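Local coordinates for protein alpha-1,2-Mannosidase (Trichoderma reesei, PDB 1HCU) that probably trims alpha-1,2-linked mannose residues from high-mannose N-glycans, as a calcium-dependent glycosyl hydrolase of family 47, at residues Ala457-Tyr462 against Thr485-Phe490; Ala58-Asp63 against Met449-Phe454; Ala309-Gly314 against Thr394-Tyr399; Ala18-Phe23 against Ile66-Ala71. One frame throughout, in Å; residues are numbered along the deposited sequence.

In the fold
Interactions 1, 2 and 4 form a cluster with centres 10 to 12 Å apart, and their residues touch one another. Interactions 1 and 2 share helix 451-465, and interactions 2 and 4 share helix 56-67. Along the chain, the segments of interactions 2 and 4 alternate. Interaction 3 lies about 12 Å from interaction 1, centre to centre, and touches it (Tyr-460 on Glu-396) but not 2 or 4; it joins helices 312-323 and 393-405. Its segments fall between those of interaction 2. Interaction 4 lies farthest out, about 20 Å from the chain centre; interaction 1 lies at about 8 Å. The set runs from the barrel's periphery to its calcium-bearing hairpin, and interaction 2 bridges 385 intervening residues.

Interaction 1: Ala457-Tyr462 against Thr485-Phe490; sequences ALKYAY and TEAHPF. With CA (calcium ion), chain H.
Ala-487 gives up the most surface in this contact and is touched by Lys-459 and Tyr-460 of helix 451-465. Lys-459 reaches it by its amine: NZ donates to Ala-487 O at 2.8 Å. The donor is tilted 32° from the carbonyl plane. The lysine chain starts with CG anti to the backbone N (chi1 171°) and bends at chi2 and chi3, which sets CE 4.1 Å from Pro-489 CD; chi4 then turns NZ to the carbonyl. The same amine forms a salt bridge with Asp-63 and hydrogen bonds with Ala-455 O and Thr-64 OG1, so this buried charge is well supplied with polar partners. Residues 485-488 lie at the turn of the antiparallel hairpin 481-483/489-491. In family 47 enzymes a C-terminal hairpin of this kind plugs the helical barrel and carries the calcium site. Here the calcium ion is bound by Thr-485 through O at 2.7 Å and through OG1 at 2.9 Å, and by four waters. Tyr-460 approaches Ala-487 with the phenol end of its ring: CE2 lies 3.7 Å from Ala-487 CB. Its OH meets a water at 2.7 Å, in the plane of the ring. That water also donates a weak bond to Thr-485 O, the carbonyl on the calcium ion, and accepts a weak one from Ala-487 N.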
loop_
_atom_site.group_PDB
_atom_site.type_symbol
_atom_site.label_atom_id
_atom_site.label_comp_id
_atom_site.label_asym_id
_atom_site.label_seq_id
_atom_site.Cartn_x
_atom_site.Cartn_y
_atom_site.Cartn_z
ATOM N N ALA A 457 -6.959 3.275 3.955
ATOM C CA ALA A 457 -7.375 3.283 5.341
ATOM C C ALA A 457 -8.876 3.057 5.494
ATOM O O ALA A 457 -9.295 2.167 6.229
ATOM C CB ALA A 457 -6.967 4.581 6.004
ATOM N N LEU A 458 -9.686 3.840 4.787
ATOM C CA LEU A 458 -11.141 3.708 4.897
ATOM C C LEU A 458 -11.682 2.427 4.255
ATOM O O LEU A 458 -12.722 1.906 4.664
ATOM C CB LEU A 458 -11.826 4.951 4.306
ATOM C CG LEU A 458 -11.619 6.250 5.111
ATOM C CD1 LEU A 458 -12.248 7.442 4.376
ATOM C CD2 LEU A 458 -12.260 6.103 6.487
ATOM N N LYS A 459 -10.964 1.917 3.259
ATOM C CA LYS A 459 -11.349 0.694 2.564
ATOM C C LYS A 459 -11.156 -0.528 3.478
ATOM O O LYS A 459 -12.080 -1.304 3.682
ATOM C CB LYS A 459 -10.504 0.548 1.287
ATOM C CG LYS A 459 -10.654 -0.786 0.566
ATOM C CD LYS A 459 -11.600 -0.706 -0.595
ATOM C CE LYS A 459 -10.881 -0.646 -1.944
ATOM N NZ LYS A 459 -10.103 0.603 -2.192
ATOM N N TYR A 460 -9.959 -0.701 4.031
ATOM C CA TYR A 460 -9.722 -1.847 4.904
ATOM C C TYR A 460 -10.569 -1.771 6.174
ATOM O O TYR A 460 -11.099 -2.788 6.624
ATOM C CB TYR A 460 -8.233 -1.969 5.261
ATOM C CG TYR A 460 -7.353 -2.389 4.092
ATOM C CD1 TYR A 460 -7.563 -3.602 3.428
ATOM C CD2 TYR A 460 -6.331 -1.557 3.633
ATOM C CE1 TYR A 460 -6.774 -3.969 2.331
ATOM C CE2 TYR A 460 -5.539 -1.915 2.545
ATOM C CZ TYR A 460 -5.764 -3.117 1.894
ATOM O OH TYR A 460 -4.991 -3.457 0.802
ATOM N N ALA A 461 -10.703 -0.570 6.741
ATOM C CA ALA A 461 -11.492 -0.383 7.953
ATOM C C ALA A 461 -12.943 -0.817 7.720
ATOM O O ALA A 461 -13.551 -1.491 8.555
ATOM C CB ALA A 461 -11.444 1.078 8.394
ATOM N N TYR A 462 -13.482 -0.443 6.568
ATOM C CA TYR A 462 -14.844 -0.791 6.213
ATOM C C TYR A 462 -15.035 -2.294 5.980
ATOM O O TYR A 462 -15.945 -2.909 6.541
ATOM C CB TYR A 462 -15.246 -0.041 4.953
ATOM C CG TYR A 462 -16.616 -0.405 4.466
ATOM C CD1 TYR A 462 -17.747 0.021 5.152
ATOM C CD2 TYR A 462 -16.785 -1.196 3.334
ATOM C CE1 TYR A 462 -19.013 -0.328 4.730
ATOM C CE2 TYR A 462 -18.054 -1.554 2.901
ATOM C CZ TYR A 462 -19.161 -1.113 3.608
ATOM O OH TYR A 462 -20.421 -1.445 3.191
ATOM N N THR A 485 -1.064 -2.606 -4.358
ATOM C CA THR A 485 -0.484 -1.940 -3.198
ATOM C C THR A 485 -1.260 -0.728 -2.669
ATOM O O THR A 485 -1.057 -0.316 -1.537
ATOM C CB THR A 485 0.975 -1.545 -3.492
ATOM O OG1 THR A 485 1.755 -1.754 -2.318
ATOM C CG2 THR A 485 1.079 -0.092 -3.917
ATOM N N GLU A 486 -2.154 -0.166 -3.477
ATOM C CA GLU A 486 -2.931 1.000 -3.050
ATOM C C GLU A 486 -4.370 0.562 -2.760
ATOM O O GLU A 486 -5.327 1.310 -2.969
ATOM C CB GLU A 486 -2.915 2.079 -4.148
ATOM C CG GLU A 486 -3.437 3.447 -3.719
ATOM C CD GLU A 486 -2.395 4.282 -2.972
ATOM O OE1 GLU A 486 -1.315 3.751 -2.636
ATOM O OE2 GLU A 486 -2.669 5.478 -2.718
ATOM N N ALA A 487 -4.509 -0.673 -2.303
ATOM C CA ALA A 487 -5.808 -1.231 -1.965
ATOM C C ALA A 487 -6.805 -1.248 -3.120
ATOM O O ALA A 487 -8.008 -1.132 -2.896
ATOM C CB ALA A 487 -6.399 -0.471 -0.783
ATOM N N HIS A 488 -6.317 -1.383 -4.349
ATOM C CA HIS A 488 -7.208 -1.453 -5.509
ATOM C C HIS A 488 -7.279 -2.907 -5.961
ATOM O O HIS A 488 -6.322 -3.440 -6.511
ATOM C CB HIS A 488 -6.703 -0.564 -6.649
ATOM C CG HIS A 488 -6.643 0.887 -6.289
ATOM N ND1 HIS A 488 -7.705 1.552 -5.717
ATOM C CD2 HIS A 488 -5.642 1.793 -6.391
ATOM C CE1 HIS A 488 -7.360 2.804 -5.476
ATOM N NE2 HIS A 488 -6.114 2.975 -5.876
ATOM N N PRO A 489 -8.422 -3.568 -5.730
ATOM C CA PRO A 489 -8.638 -4.972 -6.097
ATOM C C PRO A 489 -8.855 -5.250 -7.585
ATOM O O PRO A 489 -9.735 -4.661 -8.204
ATOM C CB PRO A 489 -9.864 -5.340 -5.271
ATOM C CG PRO A 489 -10.666 -4.075 -5.330
ATOM C CD PRO A 489 -9.607 -3.022 -5.042
ATOM N N PHE A 490 -8.065 -6.159 -8.149
ATOM C CA PHE A 490 -8.184 -6.531 -9.562
ATOM C C PHE A 490 -8.696 -7.966 -9.648
ATOM O O PHE A 490 -8.398 -8.779 -8.771
ATOM C CB PHE A 490 -6.812 -6.492 -10.247
ATOM C CG PHE A 490 -6.140 -5.163 -10.196
ATOM C CD1 PHE A 490 -4.751 -5.079 -10.231
ATOM C CD2 PHE A 490 -6.884 -3.993 -10.123
ATOM C CE1 PHE A 490 -4.114 -3.835 -10.190
ATOM C CE2 PHE A 490 -6.268 -2.759 -10.082
ATOM C CZ PHE A 490 -4.878 -2.674 -10.116
HETATM CA CA CA H . 1.079 -0.437 0.135
HETATM O O HOH W 1 -2.806 -2.044 -0.027
HETATM O O HOH W 2 2.618 1.353 -1.456
HETATM O O HOH W 3 2.677 1.364 1.520
HETATM O O HOH W 4 2.993 -2.117 1.106
HETATM O O HOH W 5 -0.751 0.018 2.156
#

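Interaction 2: Ala58-Asp63 against Met449-Phe454; sequences AIDGLD and MESFWF
The carboxylate of Asp-60 is approached from above its plane, where Ser-451 OG donates to OD2 at 2.8 Å and stands 39° out of that plane. The other oxygen, OD1, is bonded to His-488 NE2. The ring of Phe-454 is met obliquely by Gly-61 CA, and Phe-23 packs against it edge-to-face. The ring of Phe-452 has Glu-450 CB over one face, 3.3 Å above the plane. Ser-451 holds OG between its backbone N and carbonyl carbon (chi1 69°). From there the hydroxyl also bonds to Arg-104 NE and Ser-56 OG. Phe-454 begins toward helix 56-67, with CB 3.7 Å from Gly-61 CA, and its ring then turns away. The glycine lets the backbones of helices 56-67 and 451-465 come close: Gly-61 CA lies 4.7 Å from Phe-454 CA. A beta carbon on Gly-61 would sit about 3.0 Å from Phe-454 CB, too tight for carbon against carbon. The two helices belong to the barrel of the family 47 fold, and they meet here at the start of helix 451-465. Asp-60 OD2 also lies close to a carboxylate oxygen of Glu-486, and its ion pair with Arg-104 is long and weak. The hydroxyl of Ser-451 would therefore probably ease the crowding of negative charge at OD2.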
loop_
_atom_site.group_PDB
_atom_site.type_symbol
_atom_site.label_atom_id
_atom_site.label_comp_id
_atom_site.label_asym_id
_atom_site.label_seq_id
_atom_site.Cartn_x
_atom_site.Cartn_y
_atom_site.Cartn_z
ATOM N N ALA A 58 -9.858 11.663 -6.236
ATOM C CA ALA A 58 -11.077 11.182 -6.897
ATOM C C ALA A 58 -10.914 9.770 -7.459
ATOM O O ALA A 58 -11.804 8.939 -7.318
ATOM C CB ALA A 58 -11.495 12.146 -8.016
ATOM N N ILE A 59 -9.773 9.499 -8.085
ATOM C CA ILE A 59 -9.517 8.182 -8.671
ATOM C C ILE A 59 -9.227 7.127 -7.603
ATOM O O ILE A 59 -9.726 6.002 -7.667
ATOM C CB ILE A 59 -8.328 8.242 -9.655
ATOM C CG1 ILE A 59 -8.585 9.323 -10.715
ATOM C CG2 ILE A 59 -8.121 6.885 -10.316
ATOM C CD1 ILE A 59 -9.859 9.111 -11.526
ATOM N N ASP A 60 -8.422 7.509 -6.621
ATOM C CA ASP A 60 -8.053 6.620 -5.532
ATOM C C ASP A 60 -9.255 6.202 -4.671
ATOM O O ASP A 60 -9.286 5.088 -4.155
ATOM C CB ASP A 60 -6.992 7.305 -4.666
ATOM C CG ASP A 60 -5.722 6.484 -4.538
ATOM O OD1 ASP A 60 -5.531 5.556 -5.354
ATOM O OD2 ASP A 60 -4.908 6.774 -3.629
ATOM N N GLY A 61 -10.251 7.080 -4.540
ATOM C CA GLY A 61 -11.416 6.749 -3.728
ATOM C C GLY A 61 -12.582 6.110 -4.471
ATOM O O GLY A 61 -13.509 5.569 -3.859
ATOM N N LEU A 62 -12.529 6.155 -5.796
ATOM C CA LEU A 62 -13.586 5.605 -6.631
ATOM C C LEU A 62 -14.029 4.185 -6.264
ATOM O O LEU A 62 -15.214 3.943 -6.051
ATOM C CB LEU A 62 -13.151 5.645 -8.100
ATOM C CG LEU A 62 -14.092 5.029 -9.134
ATOM C CD1 LEU A 62 -15.470 5.643 -9.009
ATOM C CD2 LEU A 62 -13.523 5.254 -10.548
ATOM N N ASP A 63 -13.094 3.243 -6.190
ATOM C CA ASP A 63 -13.480 1.880 -5.871
ATOM C C ASP A 63 -13.965 1.716 -4.435
ATOM O O ASP A 63 -14.808 0.864 -4.153
ATOM C CB ASP A 63 -12.342 0.898 -6.179
ATOM C CG ASP A 63 -11.109 1.125 -5.331
ATOM O OD1 ASP A 63 -10.171 0.315 -5.471
ATOM O OD2 ASP A 63 -11.066 2.094 -4.537
ATOM N N MET A 449 -4.702 15.774 3.624
ATOM C CA MET A 449 -5.489 14.552 3.554
ATOM C C MET A 449 -5.092 13.792 2.288
ATOM O O MET A 449 -5.640 14.019 1.209
ATOM C CB MET A 449 -6.985 14.900 3.547
ATOM C CG MET A 449 -7.918 13.699 3.566
ATOM S SD MET A 449 -9.623 14.108 4.114
ATOM C CE MET A 449 -10.427 14.413 2.559
ATOM N N GLU A 450 -4.122 12.899 2.436
ATOM C CA GLU A 450 -3.614 12.100 1.328
ATOM C C GLU A 450 -4.695 11.238 0.688
ATOM O O GLU A 450 -5.632 10.798 1.358
ATOM C CB GLU A 450 -2.471 11.219 1.819
ATOM C CG GLU A 450 -1.261 12.005 2.273
ATOM C CD GLU A 450 -0.407 12.474 1.119
ATOM O OE1 GLU A 450 0.476 13.328 1.346
ATOM O OE2 GLU A 450 -0.608 11.983 -0.015
ATOM N N SER A 451 -4.547 10.983 -0.609
ATOM C CA SER A 451 -5.528 10.184 -1.332
ATOM C C SER A 451 -5.678 8.753 -0.797
ATOM O O SER A 451 -6.782 8.204 -0.814
ATOM C CB SER A 451 -5.197 10.166 -2.836
ATOM O OG SER A 451 -4.021 9.428 -3.116
ATOM N N PHE A 452 -4.591 8.145 -0.319
ATOM C CA PHE A 452 -4.701 6.781 0.200
ATOM C C PHE A 452 -5.627 6.688 1.428
ATOM O O PHE A 452 -5.985 5.599 1.873
ATOM C CB PHE A 452 -3.310 6.187 0.494
ATOM C CG PHE A 452 -2.420 7.068 1.329
ATOM C CD1 PHE A 452 -2.745 7.351 2.645
ATOM C CD2 PHE A 452 -1.234 7.581 0.804
ATOM C CE1 PHE A 452 -1.909 8.126 3.436
ATOM C CE2 PHE A 452 -0.387 8.362 1.588
ATOM C CZ PHE A 452 -0.724 8.635 2.910
ATOM N N TRP A 453 -6.021 7.836 1.972
ATOM C CA TRP A 453 -6.954 7.837 3.093
ATOM C C TRP A 453 -8.247 7.268 2.498
ATOM O O TRP A 453 -8.877 6.387 3.082
ATOM C CB TRP A 453 -7.162 9.260 3.598
ATOM C CG TRP A 453 -8.306 9.447 4.558
ATOM C CD1 TRP A 453 -9.370 10.287 4.398
ATOM C CD2 TRP A 453 -8.469 8.838 5.850
ATOM N NE1 TRP A 453 -10.183 10.245 5.506
ATOM C CE2 TRP A 453 -9.654 9.365 6.412
ATOM C CE3 TRP A 453 -7.728 7.904 6.585
ATOM C CZ2 TRP A 453 -10.116 8.990 7.678
ATOM C CZ3 TRP A 453 -8.186 7.529 7.844
ATOM C CH2 TRP A 453 -9.373 8.074 8.378
ATOM N N PHE A 454 -8.609 7.757 1.313
ATOM C CA PHE A 454 -9.803 7.303 0.606
ATOM C C PHE A 454 -9.689 5.868 0.100
ATOM O O PHE A 454 -10.594 5.055 0.287
ATOM C CB PHE A 454 -10.093 8.181 -0.620
ATOM C CG PHE A 454 -10.654 9.527 -0.292
ATOM C CD1 PHE A 454 -9.889 10.676 -0.472
ATOM C CD2 PHE A 454 -11.954 9.653 0.189
ATOM C CE1 PHE A 454 -10.409 11.928 -0.179
ATOM C CE2 PHE A 454 -12.484 10.902 0.485
ATOM C CZ PHE A 454 -11.712 12.042 0.302
#

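Interaction 3: Ala309-Gly314 against Thr394-Tyr399; sequences ASFGGG and TLESLY
Ser-397 points its hydroxyl at the backbone turn of Ser-310 to Gly-314 and is gripped there from two directions. OG donates to Ser-310 O at 2.5 Å, in the carbonyl plane, and accepts from Gly-314 N at 3.1 Å with an N-H...O angle of 145°. A chi1 of -69° keeps OG anti to its own carbonyl carbon, on the side facing those partners. OG also has a weak bond back to Glu-393 O. With an alanine here, Ser-310 O would probably lose its donor, and Gly-314 N would be left with its weak bond to Phe-311 O. One turn earlier on the same helix, Thr-394 and Ser-310 meet hydroxyl to hydroxyl. Thr-394 OG1 donates to Ser-310 OG at 3.0 Å, and that serine oxygen also bonds to His-307 O. The contact packs the first turn of helix 312-323 onto helix 393-405 of the family 47 helical barrel. Glycines allow the close approach: Gly-314 CA lies 4.2 Å from Ser-397 CA, and a beta carbon on Gly-313 would stand about 3.2 Å from Ser-397 OG. Glu-396 extends fully from its helix along the flank of Phe-311, with OE2 at the ring edge, near its plane. OE1 is 4.1 Å from Phe-311 CB. A water donates to Glu-396 OE2 and to Phe-311 O, bridging the carboxylate to the backbone. The predicted active-site residues Glu-393 and Asp-245 lie close by, and the bound calcium ion is about 5 Å from the nearest side-chain atom of Glu-396.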
loop_
_atom_site.group_PDB
_atom_site.type_symbol
_atom_site.label_atom_id
_atom_site.label_comp_id
_atom_site.label_asym_id
_atom_site.label_seq_id
_atom_site.Cartn_x
_atom_site.Cartn_y
_atom_site.Cartn_z
ATOM N N ALA A 309 6.334 -0.668 7.230
ATOM C CA ALA A 309 6.592 -2.100 7.387
ATOM C C ALA A 309 5.453 -2.856 8.068
ATOM O O ALA A 309 5.446 -4.085 8.073
ATOM C CB ALA A 309 7.880 -2.319 8.162
ATOM N N SER A 310 4.486 -2.140 8.635
ATOM C CA SER A 310 3.403 -2.833 9.317
ATOM C C SER A 310 2.467 -3.578 8.362
ATOM O O SER A 310 1.592 -4.319 8.804
ATOM C CB SER A 310 2.600 -1.862 10.189
ATOM O OG SER A 310 1.867 -0.945 9.402
ATOM N N PHE A 311 2.651 -3.390 7.060
ATOM C CA PHE A 311 1.807 -4.059 6.067
ATOM C C PHE A 311 2.257 -5.520 5.968
ATOM O O PHE A 311 1.530 -6.379 5.472
ATOM C CB PHE A 311 1.970 -3.400 4.691
ATOM C CG PHE A 311 3.026 -4.053 3.837
ATOM C CD1 PHE A 311 2.670 -4.975 2.859
ATOM C CD2 PHE A 311 4.377 -3.818 4.075
ATOM C CE1 PHE A 311 3.644 -5.659 2.133
ATOM C CE2 PHE A 311 5.357 -4.494 3.362
ATOM C CZ PHE A 311 4.990 -5.418 2.387
ATOM N N GLY A 312 3.473 -5.780 6.439
ATOM C CA GLY A 312 4.033 -7.120 6.396
ATOM C C GLY A 312 3.124 -8.208 6.934
ATOM O O GLY A 312 2.999 -9.270 6.320
ATOM N N GLY A 313 2.488 -7.948 8.073
ATOM C CA GLY A 313 1.613 -8.941 8.672
ATOM C C GLY A 313 0.592 -9.523 7.718
ATOM O O GLY A 313 0.398 -10.743 7.648
ATOM N N GLY A 314 -0.067 -8.645 6.977
ATOM C CA GLY A 314 -1.062 -9.094 6.029
ATOM C C GLY A 314 -0.434 -9.865 4.886
ATOM O O GLY A 314 -1.029 -10.823 4.379
ATOM N N THR A 394 -1.405 -0.708 9.014
ATOM C CA THR A 394 -1.795 -1.455 10.197
ATOM C C THR A 394 -3.234 -1.969 10.108
ATOM O O THR A 394 -3.511 -3.136 10.434
ATOM C CB THR A 394 -1.571 -0.590 11.447
ATOM O OG1 THR A 394 -0.165 -0.345 11.588
ATOM C CG2 THR A 394 -2.083 -1.284 12.694
ATOM N N LEU A 395 -4.137 -1.102 9.653
ATOM C CA LEU A 395 -5.531 -1.479 9.475
ATOM C C LEU A 395 -5.546 -2.591 8.433
ATOM O O LEU A 395 -6.377 -3.503 8.480
ATOM C CB LEU A 395 -6.345 -0.286 8.975
ATOM C CG LEU A 395 -6.572 0.824 10.003
ATOM C CD1 LEU A 395 -6.926 2.102 9.271
ATOM C CD2 LEU A 395 -7.682 0.415 10.989
ATOM N N GLU A 396 -4.601 -2.516 7.500
ATOM C CA GLU A 396 -4.486 -3.521 6.452
ATOM C C GLU A 396 -4.148 -4.866 7.084
ATOM O O GLU A 396 -4.839 -5.858 6.854
ATOM C CB GLU A 396 -3.380 -3.134 5.462
ATOM C CG GLU A 396 -3.218 -4.062 4.261
ATOM C CD GLU A 396 -2.130 -3.570 3.319
ATOM O OE1 GLU A 396 -1.822 -2.362 3.367
ATOM O OE2 GLU A 396 -1.587 -4.373 2.529
ATOM N N SER A 397 -3.092 -4.899 7.890
ATOM C CA SER A 397 -2.697 -6.155 8.507
ATOM C C SER A 397 -3.748 -6.723 9.456
ATOM O O SER A 397 -3.964 -7.934 9.482
ATOM C CB SER A 397 -1.346 -6.001 9.206
ATOM O OG SER A 397 -0.329 -5.835 8.232
ATOM N N LEU A 398 -4.407 -5.855 10.219
ATOM C CA LEU A 398 -5.443 -6.306 11.127
ATOM C C LEU A 398 -6.555 -6.943 10.302
ATOM O O LEU A 398 -7.111 -7.977 10.680
ATOM C CB LEU A 398 -5.998 -5.132 11.934
ATOM C CG LEU A 398 -5.016 -4.522 12.942
ATOM C CD1 LEU A 398 -5.589 -3.215 13.482
ATOM C CD2 LEU A 398 -4.755 -5.515 14.072
ATOM N N TYR A 399 -6.874 -6.329 9.169
ATOM C CA TYR A 399 -7.910 -6.861 8.301
ATOM C C TYR A 399 -7.582 -8.297 7.882
ATOM O O TYR A 399 -8.414 -9.191 8.043
ATOM C CB TYR A 399 -8.094 -5.955 7.077
ATOM C CG TYR A 399 -8.931 -6.570 5.981
ATOM C CD1 TYR A 399 -8.335 -7.026 4.806
ATOM C CD2 TYR A 399 -10.308 -6.734 6.128
ATOM C CE1 TYR A 399 -9.085 -7.633 3.811
ATOM C CE2 TYR A 399 -11.070 -7.345 5.133
ATOM C CZ TYR A 399 -10.452 -7.792 3.980
ATOM O OH TYR A 399 -11.185 -8.421 2.994
HETATM O O HOH W 6 -0.463 -6.611 3.611
#

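Interaction 4: Ala18-Phe23 against Ile66-Ala71; sequences AVKAAF and ILMGDA
Met-68 covers the most ground here, with its sulfur over one face of the Phe-23 ring. SD is 4.1 Å from the ring centroid, 26° off the normal, and displaced toward the rim. Its methyl, CE, continues past the ring to lie 3.8 Å from Phe-23 CB and 4.2 Å from Val-19 CG1. Phe-23 puts its ring across from the sulfur by holding CG anti to its backbone N (chi1 180°). Beside this apolar contact, Lys-20 stretches out fully extended, and NZ donates to Met-68 O at 2.9 Å, nearly in line with the carbonyl (165°). The amine also forms a salt bridge with Asp-70, NZ to OD1 at 3.6 Å, the lysine and aspartate chains running past each other in opposite directions. An alanine in place of Lys-20 would probably leave the Asp-70 carboxylate without this counter-charge and Met-68 O without its donor. The second carboxylate oxygen, OD2, accepts from a water that also donates to Lys-20 O, and it lies 3.8 Å from Phe-23 CD1. Farther out, Leu-458 of helix 451-465 packs against Phe-23, and Ala-461 and Tyr-462 pack against Val-19. The turn that presents Met-68 and Asp-70 is set by Gly-69, whose positive phi would jam a side chain against the preceding carbonyl. The arrangement is a Schellman motif closing helix 56-67, fastened to helix 13-33 of the helical barrel by a Met-aromatic contact and a lysine.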
loop_
_atom_site.group_PDB
_atom_site.type_symbol
_atom_site.label_atom_id
_atom_site.label_comp_id
_atom_site.label_asym_id
_atom_site.label_seq_id
_atom_site.Cartn_x
_atom_site.Cartn_y
_atom_site.Cartn_z
ATOM N N ALA A 18 -20.081 3.633 10.578
ATOM C CA ALA A 18 -19.209 4.707 11.051
ATOM C C ALA A 18 -18.095 5.006 10.043
ATOM O O ALA A 18 -17.810 6.173 9.744
ATOM C CB ALA A 18 -18.610 4.350 12.406
ATOM N N VAL A 19 -17.475 3.956 9.510
ATOM C CA VAL A 19 -16.400 4.127 8.534
ATOM C C VAL A 19 -16.969 4.763 7.265
ATOM O O VAL A 19 -16.369 5.664 6.675
ATOM C CB VAL A 19 -15.748 2.769 8.187
ATOM C CG1 VAL A 19 -14.615 2.966 7.186
ATOM C CG2 VAL A 19 -15.231 2.118 9.457
ATOM N N LYS A 20 -18.145 4.298 6.861
ATOM C CA LYS A 20 -18.800 4.834 5.682
ATOM C C LYS A 20 -19.085 6.324 5.913
ATOM O O LYS A 20 -18.940 7.141 5.003
ATOM C CB LYS A 20 -20.085 4.053 5.411
ATOM C CG LYS A 20 -20.759 4.426 4.116
ATOM C CD LYS A 20 -21.927 3.505 3.802
ATOM C CE LYS A 20 -22.588 3.950 2.510
ATOM N NZ LYS A 20 -23.704 3.068 2.103
ATOM N N ALA A 21 -19.456 6.677 7.142
ATOM C CA ALA A 21 -19.735 8.068 7.492
ATOM C C ALA A 21 -18.465 8.927 7.418
ATOM O O ALA A 21 -18.520 10.083 6.986
ATOM C CB ALA A 21 -20.351 8.143 8.901
ATOM N N ALA A 22 -17.329 8.374 7.843
ATOM C CA ALA A 22 -16.057 9.104 7.781
ATOM C C ALA A 22 -15.657 9.330 6.326
ATOM O O ALA A 22 -15.082 10.370 5.978
ATOM C CB ALA A 22 -14.956 8.333 8.507
ATOM N N PHE A 23 -15.960 8.355 5.475
ATOM C CA PHE A 23 -15.648 8.475 4.058
ATOM C C PHE A 23 -16.537 9.563 3.446
ATOM O O PHE A 23 -16.053 10.420 2.705
ATOM C CB PHE A 23 -15.860 7.123 3.352
ATOM C CG PHE A 23 -15.567 7.150 1.873
ATOM C CD1 PHE A 23 -16.522 7.611 0.968
ATOM C CD2 PHE A 23 -14.329 6.732 1.387
ATOM C CE1 PHE A 23 -16.253 7.659 -0.398
ATOM C CE2 PHE A 23 -14.045 6.776 0.016
ATOM C CZ PHE A 23 -15.012 7.240 -0.880
ATOM N N ILE A 66 -17.434 2.458 -4.502
ATOM C CA ILE A 66 -18.205 1.391 -5.132
ATOM C C ILE A 66 -18.538 0.290 -4.125
ATOM O O ILE A 66 -19.674 -0.162 -4.055
ATOM C CB ILE A 66 -17.429 0.765 -6.318
ATOM C CG1 ILE A 66 -17.363 1.754 -7.477
ATOM C CG2 ILE A 66 -18.106 -0.518 -6.771
ATOM C CD1 ILE A 66 -16.472 1.297 -8.601
ATOM N N LEU A 67 -17.546 -0.127 -3.343
ATOM C CA LEU A 67 -17.738 -1.191 -2.349
ATOM C C LEU A 67 -18.672 -0.772 -1.217
ATOM O O LEU A 67 -19.254 -1.620 -0.539
ATOM C CB LEU A 67 -16.386 -1.619 -1.763
ATOM C CG LEU A 67 -15.329 -2.110 -2.759
ATOM C CD1 LEU A 67 -14.030 -2.415 -2.026
ATOM C CD2 LEU A 67 -15.837 -3.352 -3.475
ATOM N N MET A 68 -18.803 0.536 -1.012
ATOM C CA MET A 68 -19.662 1.064 0.037
ATOM C C MET A 68 -21.082 1.303 -0.461
ATOM O O MET A 68 -21.970 1.631 0.319
ATOM C CB MET A 68 -19.091 2.375 0.582
ATOM C CG MET A 68 -17.809 2.211 1.380
ATOM S SD MET A 68 -17.096 3.802 1.840
ATOM C CE MET A 68 -16.111 3.351 3.275
ATOM N N GLY A 69 -21.298 1.148 -1.760
ATOM C CA GLY A 69 -22.631 1.360 -2.299
ATOM C C GLY A 69 -22.988 2.832 -2.453
ATOM O O GLY A 69 -24.165 3.191 -2.445
ATOM N N ASP A 70 -21.974 3.685 -2.597
ATOM C CA ASP A 70 -22.200 5.116 -2.762
ATOM C C ASP A 70 -22.426 5.489 -4.215
ATOM O O ASP A 70 -21.576 6.110 -4.859
ATOM C CB ASP A 70 -21.022 5.905 -2.206
ATOM C CG ASP A 70 -20.832 5.678 -0.732
ATOM O OD1 ASP A 70 -21.783 5.173 -0.092
ATOM O OD2 ASP A 70 -19.749 6.005 -0.208
ATOM N N ALA A 71 -23.597 5.118 -4.716
ATOM C CA ALA A 71 -23.968 5.385 -6.094
ATOM C C ALA A 71 -23.667 6.821 -6.537
ATOM O O ALA A 71 -22.961 7.026 -7.523
ATOM C CB ALA A 71 -25.450 5.058 -6.300
HETATM O O HOH W 7 -19.913 6.857 2.329
#